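Rutinosidase (Aspergillus niger, PDB 6I1A) hydrolyses rutinosides as a secreted fungal glycosidase of glycosyl hydrolase family 5, and probably also acts as an exo-1,3-beta-glucosidase on beta-glucan. Local coordinates at residues A78-D81 with K82-S85. Numbering follows the deposited sequence.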
ATOM      1  N   ALA A  78     -33.292  -8.149 -21.035  1.00 19.21           N
ATOM      2  CA  ALA A  78     -32.433  -9.205 -21.609  1.00 19.70           C
ATOM      3  C   ALA A  78     -31.104  -9.280 -20.829  1.00 17.49           C
ATOM      4  O   ALA A  78     -30.644 -10.421 -20.599  1.00 17.92           O
ATOM      5  CB  ALA A  78     -32.170  -8.932 -23.083  1.00 22.64           C
ATOM      6  N   ASP A  79     -30.518  -8.122 -20.479  1.00 17.99           N
ATOM      7  CA  ASP A  79     -29.279  -8.114 -19.670  1.00 16.72           C
ATOM      8  C   ASP A  79     -29.536  -8.757 -18.315  1.00 15.60           C
ATOM      9  O   ASP A  79     -28.718  -9.601 -17.813  1.00 15.15           O
ATOM     10  CB  ASP A  79     -28.701  -6.709 -19.528  1.00 17.26           C
ATOM     11  CG  ASP A  79     -28.280  -6.170 -20.867  1.00 22.20           C
ATOM     12  OD1 ASP A  79     -27.281  -6.691 -21.431  1.00 22.81           O
ATOM     13  OD2 ASP A  79     -28.966  -5.271 -21.384  1.00 20.75           O
ATOM     14  N   ILE A  80     -30.643  -8.441 -17.656  1.00 14.95           N
ATOM     15  CA  ILE A  80     -30.964  -9.048 -16.349  1.00 15.63           C
ATOM     16  C   ILE A  80     -31.102 -10.559 -16.475  1.00 15.53           C
ATOM     17  O   ILE A  80     -30.630 -11.302 -15.637  1.00 15.74           O
ATOM     18  CB  ILE A  80     -32.209  -8.406 -15.719  1.00 16.58           C
ATOM     19  CG1 ILE A  80     -32.061  -6.876 -15.701  1.00 15.81           C
ATOM     20  CG2 ILE A  80     -32.513  -8.989 -14.348  1.00 16.87           C
ATOM     21  CD1 ILE A  80     -30.740  -6.342 -15.163  1.00 16.88           C
ATOM     22  N   ASP A  81     -31.790 -11.045 -17.537  1.00 15.56           N
ATOM     23  CA  ASP A  81     -31.893 -12.499 -17.750  1.00 14.90           C
ATOM     24  C   ASP A  81     -30.527 -13.149 -17.946  1.00 15.12           C
ATOM     25  O   ASP A  81     -30.277 -14.217 -17.346  1.00 16.12           O
ATOM     26  CB  ASP A  81     -32.786 -12.780 -18.956  1.00 16.79           C
ATOM     27  CG  ASP A  81     -34.241 -12.383 -18.761  1.00 17.25           C
ATOM     28  OD1 ASP A  81     -34.734 -12.389 -17.616  1.00 17.21           O
ATOM     29  OD2 ASP A  81     -34.898 -12.121 -19.791  1.00 21.01           O
ATOM     30  N   LYS A  82     -29.662 -12.512 -18.700  1.00 15.49           N
ATOM     31  CA  LYS A  82     -28.303 -13.089 -18.916  1.00 16.33           C
ATOM     32  C   LYS A  82     -27.524 -13.131 -17.599  1.00 17.65           C
ATOM     33  O   LYS A  82     -26.902 -14.148 -17.220  1.00 16.11           O
ATOM     34  CB  LYS A  82     -27.548 -12.269 -19.921  1.00 17.18           C
ATOM     35  CG  LYS A  82     -26.189 -12.892 -20.228  1.00 21.96           C
ATOM     36  CD  LYS A  82     -25.405 -12.142 -21.173  1.00 30.55           C
ATOM     37  CE  LYS A  82     -26.090 -11.773 -22.477  1.00 37.33           C
ATOM     38  NZ  LYS A  82     -25.249 -10.848 -23.289  1.00 48.53           N
ATOM     39  N   LEU A  83     -27.583 -12.032 -16.840  1.00 16.09           N
ATOM     40  CA  LEU A  83     -26.895 -11.997 -15.530  1.00 14.20           C
ATOM     41  C   LEU A  83     -27.444 -13.071 -14.602  1.00 13.69           C
ATOM     42  O   LEU A  83     -26.671 -13.761 -13.909  1.00 14.88           O
ATOM     43  CB  LEU A  83     -27.082 -10.582 -14.957  1.00 14.34           C
ATOM     44  CG  LEU A  83     -26.348  -9.487 -15.710  1.00 14.71           C
ATOM     45  CD1 LEU A  83     -26.823  -8.109 -15.285  1.00 15.12           C
ATOM     46  CD2 LEU A  83     -24.847  -9.604 -15.565  1.00 13.64           C
ATOM     47  N   ALA A  84     -28.762 -13.241 -14.508  1.00 13.48           N
ATOM     48  CA  ALA A  84     -29.381 -14.270 -13.675  1.00 14.44           C
ATOM     49  C   ALA A  84     -28.893 -15.668 -14.097  1.00 15.14           C
ATOM     50  O   ALA A  84     -28.612 -16.511 -13.241  1.00 16.45           O
ATOM     51  CB  ALA A  84     -30.886 -14.198 -13.779  1.00 18.73           C
ATOM     52  N   SER A  85     -28.753 -15.873 -15.394  1.00 16.72           N
ATOM     53  CA  SER A  85     -28.322 -17.193 -15.944  1.00 18.24           C
ATOM     54  C   SER A  85     -26.896 -17.469 -15.475  1.00 18.78           C
ATOM     55  O   SER A  85     -26.525 -18.667 -15.416  1.00 21.10           O
ATOM     56  CB  SER A  85     -28.475 -17.263 -17.464  1.00 18.09           C
ATOM     57  OG  SER A  85     -27.378 -16.666 -18.167  1.00 19.41           O
TER
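With CG of Leu83 turned beside its own backbone N and anti to the carbonyl carbon (chi1 -68°), its side chain leans back in the N-terminal direction, alongside Ile80, whose CD1 meets Leu83 CD1 at 4.3 Å. The same torsion places Leu83 CG beside the carbonyl oxygen of Asp79, 3.2 Å from Asp79 O. That oxygen also accepts a nearly straight hydrogen bond from Leu83 N, with Leu83 N to Asp79 O at 2.9 Å. Equivalent i to i+4 bonds run from Lys82 N to Ala78 O, Ala84 N to Ile80 O and Ser85 N to Asp81 O, as in a regular alpha-helix. Helix 77-85 precedes strand 90-95 of the TIM barrel and packs against helix 113-128: Ile80 reaches Ile120, Tyr123 and Ala124, and Ala84 meets Tyr128, while Leu83 touches Ile364 of helix 360-365. At the helix's last residue, Ser85 OG sits between N and the carbonyl carbon (chi1 82°) and donates to Lys82 O at 2.7 Å, approaching at 124° to the C=O bond. Toward the start of the helix, Asp79 OD2 accepts a hydrogen bond from Thr76 N; Asp81 OD1 is gripped by the hydroxyls of Tyr123 and Tyr128, which tie this helix to its neighbour.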